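Local atomic coordinates of beta-1,4-galactanase (Humicola insolens, PDB entry 1HJQ), a protein that hydrolyses the beta-1,4-galactosidic linkages of type I arabinogalactans as a family 53 glycoside hydrolase. Residues I125-V130 / S167-K172. Residues are numbered along the deposited sequence; the frame is centred on the assembly and turned at random.
Sequences IQVDIV and SRLNPK
Gln126 reaches across to Pro171 with its side-chain amide. Gln126 NE2 donates to the backbone O of Pro171 at 2.9 Å. The bond is bent, 142° at the hydrogen, and the donor lies tilted from the carbonyl plane. Gln126 NE2 also turns back to the O of its neighbour Val127, at 2.6 Å, and meets that carbonyl from above its plane. One amide nitrogen thus links carbonyls of both segments. The chain gets there by leaving with CG anti to the backbone N (chi1 178°) and then bending at chi2 (56°). On the other branch, Gln126 OE1 lies 3.2 Å from CD of the Pro171 ring. The peptide bond before Pro171 is cis, in the turn whose ring CD and carbonyl O both meet the Gln126 amide.

Beside this polar link is an apolar one. CD1 of Leu169 packs on CB of Val127 at 3.9 Å, while CD2 of Leu169 lies near CG2 of Val127. Met117 of helix 102-123 also touches Leu169, and Ile78 and Pro173 touch Val127.

The contact joins the lead-in to barrel strand 129-132 with the loop between helix 150-165 and strand 174-179 of the TIM barrel. Further along, Asp128 and Val130 form backbone hydrogen bonds with Lys174. Without the amide, as with an alanine here, the O of Pro171 would probably lose its bond from segment 125-130 and the O of Val127 its side-chain donor. The one directional tie between the segments therefore runs through NE2 of a partly exposed glutamine, while the buried side chains of Val127 and Leu169 add contact that depends on shape, away from the catalytic glutamates.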
ATOM      1  N   ILE A 125      -5.243  19.529   1.028  1.00 24.40           N
ATOM      2  CA  ILE A 125      -5.535  18.118   0.794  1.00 24.60           C
ATOM      3  C   ILE A 125      -5.463  17.386   2.130  1.00 24.96           C
ATOM      4  O   ILE A 125      -4.515  17.568   2.885  1.00 25.12           O
ATOM      5  CB  ILE A 125      -4.479  17.470  -0.140  1.00 25.17           C
ATOM      6  CG1 ILE A 125      -4.393  18.226  -1.474  1.00 24.97           C
ATOM      7  CG2 ILE A 125      -4.805  15.995  -0.338  1.00 23.57           C
ATOM      8  CD1 ILE A 125      -5.600  18.078  -2.357  1.00 25.64           C
ATOM      9  N   GLN A 126      -6.452  16.558   2.432  1.00 25.31           N
ATOM     10  CA  GLN A 126      -6.414  15.821   3.682  1.00 26.29           C
ATOM     11  C   GLN A 126      -5.857  14.416   3.467  1.00 25.98           C
ATOM     12  O   GLN A 126      -6.386  13.648   2.660  1.00 26.18           O
ATOM     13  CB  GLN A 126      -7.808  15.724   4.303  1.00 27.81           C
ATOM     14  CG  GLN A 126      -7.855  14.917   5.602  1.00 30.65           C
ATOM     15  CD  GLN A 126      -6.896  15.447   6.671  1.00 33.22           C
ATOM     16  OE1 GLN A 126      -6.968  16.617   7.070  1.00 34.75           O
ATOM     17  NE2 GLN A 126      -5.994  14.583   7.139  1.00 32.71           N
ATOM     18  N   VAL A 127      -4.779  14.101   4.185  1.00 24.53           N
ATOM     19  CA  VAL A 127      -4.150  12.791   4.118  1.00 22.76           C
ATOM     20  C   VAL A 127      -4.776  11.985   5.250  1.00 22.82           C
ATOM     21  O   VAL A 127      -4.732  12.400   6.404  1.00 23.78           O
ATOM     22  CB  VAL A 127      -2.624  12.881   4.356  1.00 22.19           C
ATOM     23  CG1 VAL A 127      -1.993  11.511   4.203  1.00 20.98           C
ATOM     24  CG2 VAL A 127      -1.997  13.865   3.387  1.00 21.58           C
ATOM     25  N   ASP A 128      -5.355  10.836   4.923  1.00 22.55           N
ATOM     26  CA  ASP A 128      -6.009   9.998   5.923  1.00 21.98           C
ATOM     27  C   ASP A 128      -5.132   8.898   6.510  1.00 21.89           C
ATOM     28  O   ASP A 128      -5.237   8.583   7.697  1.00 21.53           O
ATOM     29  CB  ASP A 128      -7.275   9.419   5.314  1.00 22.54           C
ATOM     30  CG  ASP A 128      -8.237  10.502   4.888  1.00 22.97           C
ATOM     31  OD1 ASP A 128      -8.770  11.183   5.788  1.00 24.24           O
ATOM     32  OD2 ASP A 128      -8.441  10.697   3.669  1.00 23.58           O
ATOM     33  N   ILE A 129      -4.277   8.313   5.676  1.00 20.82           N
ATOM     34  CA  ILE A 129      -3.351   7.281   6.126  1.00 19.83           C
ATOM     35  C   ILE A 129      -1.989   7.559   5.505  1.00 20.46           C
ATOM     36  O   ILE A 129      -1.905   7.994   4.355  1.00 21.01           O
ATOM     37  CB  ILE A 129      -3.777   5.875   5.685  1.00 18.78           C
ATOM     38  CG1 ILE A 129      -5.097   5.488   6.340  1.00 18.14           C
ATOM     39  CG2 ILE A 129      -2.705   4.873   6.068  1.00 16.96           C
ATOM     40  CD1 ILE A 129      -5.604   4.137   5.893  1.00 17.65           C
ATOM     41  N   VAL A 130      -0.931   7.309   6.271  1.00 19.98           N
ATOM     42  CA  VAL A 130       0.436   7.501   5.797  1.00 19.50           C
ATOM     43  C   VAL A 130       1.283   6.323   6.249  1.00 18.46           C
ATOM     44  O   VAL A 130       1.367   6.040   7.445  1.00 18.87           O
ATOM     45  CB  VAL A 130       1.102   8.765   6.392  1.00 20.35           C
ATOM     46  CG1 VAL A 130       2.444   9.004   5.722  1.00 19.77           C
ATOM     47  CG2 VAL A 130       0.212   9.966   6.215  1.00 22.39           C
ATOM     48  N   SER A 167       3.476  18.124  11.438  1.00 23.60           N
ATOM     49  CA  SER A 167       3.035  18.854  10.251  1.00 23.53           C
ATOM     50  C   SER A 167       1.746  19.639  10.486  1.00 24.05           C
ATOM     51  O   SER A 167       1.105  19.502  11.523  1.00 23.74           O
ATOM     52  CB  SER A 167       2.824  17.888   9.087  1.00 23.50           C
ATOM     53  OG  SER A 167       1.691  17.066   9.314  1.00 24.07           O
ATOM     54  N   ARG A 168       1.378  20.465   9.512  1.00 24.69           N
ATOM     55  CA  ARG A 168       0.161  21.266   9.587  1.00 24.67           C
ATOM     56  C   ARG A 168      -1.076  20.410   9.323  1.00 25.54           C
ATOM     57  O   ARG A 168      -2.200  20.908   9.357  1.00 26.61           O
ATOM     58  CB  ARG A 168       0.193  22.392   8.552  1.00 23.98           C
ATOM     59  CG  ARG A 168       0.399  23.788   9.114  1.00 23.04           C
ATOM     60  CD  ARG A 168       1.804  24.276   8.855  1.00 22.54           C
ATOM     61  NE  ARG A 168       2.102  24.397   7.428  1.00 19.80           N
ATOM     62  CZ  ARG A 168       3.325  24.592   6.954  1.00 19.67           C
ATOM     63  NH1 ARG A 168       4.347  24.688   7.793  1.00 19.05           N
ATOM     64  NH2 ARG A 168       3.534  24.675   5.648  1.00 20.06           N
ATOM     65  N   LEU A 169      -0.880  19.129   9.039  1.00 25.82           N
ATOM     66  CA  LEU A 169      -2.018  18.263   8.779  1.00 26.46           C
ATOM     67  C   LEU A 169      -2.956  18.228   9.963  1.00 27.67           C
ATOM     68  O   LEU A 169      -2.532  18.080  11.107  1.00 27.50           O
ATOM     69  CB  LEU A 169      -1.569  16.842   8.460  1.00 25.28           C
ATOM     70  CG  LEU A 169      -1.059  16.594   7.044  1.00 24.80           C
ATOM     71  CD1 LEU A 169      -0.651  15.131   6.913  1.00 24.17           C
ATOM     72  CD2 LEU A 169      -2.140  16.950   6.039  1.00 21.96           C
ATOM     73  N   ASN A 170      -4.238  18.378   9.676  1.00 29.87           N
ATOM     74  CA  ASN A 170      -5.257  18.344  10.705  1.00 32.05           C
ATOM     75  C   ASN A 170      -6.580  18.008  10.032  1.00 32.07           C
ATOM     76  O   ASN A 170      -7.006  18.696   9.097  1.00 32.76           O
ATOM     77  CB  ASN A 170      -5.366  19.692  11.415  1.00 35.20           C
ATOM     78  CG  ASN A 170      -6.029  19.576  12.784  1.00 38.62           C
ATOM     79  OD1 ASN A 170      -6.509  20.565  13.345  1.00 40.44           O
ATOM     80  ND2 ASN A 170      -6.042  18.364  13.336  1.00 39.72           N
ATOM     81  N   PRO A 171      -7.216  16.906  10.459  1.00 30.83           N
ATOM     82  CA  PRO A 171      -6.682  16.041  11.515  1.00 29.07           C
ATOM     83  C   PRO A 171      -5.443  15.310  11.006  1.00 27.60           C
ATOM     84  O   PRO A 171      -5.200  15.270   9.803  1.00 26.05           O
ATOM     85  CB  PRO A 171      -7.838  15.090  11.793  1.00 29.27           C
ATOM     86  CG  PRO A 171      -8.450  14.933  10.433  1.00 30.72           C
ATOM     87  CD  PRO A 171      -8.479  16.364   9.924  1.00 30.69           C
ATOM     88  N   LYS A 172      -4.661  14.750  11.927  1.00 26.08           N
ATOM     89  CA  LYS A 172      -3.461  14.014  11.564  1.00 25.24           C
ATOM     90  C   LYS A 172      -3.870  12.640  11.045  1.00 23.83           C
ATOM     91  O   LYS A 172      -4.790  12.019  11.578  1.00 23.72           O
ATOM     92  CB  LYS A 172      -2.554  13.825  12.780  1.00 26.49           C
ATOM     93  CG  LYS A 172      -2.249  15.090  13.549  1.00 28.83           C
ATOM     94  CD  LYS A 172      -1.242  15.975  12.846  1.00 30.26           C
ATOM     95  CE  LYS A 172      -0.929  17.183  13.717  1.00 30.92           C
ATOM     96  NZ  LYS A 172       0.152  18.036  13.159  1.00 31.82           N
TER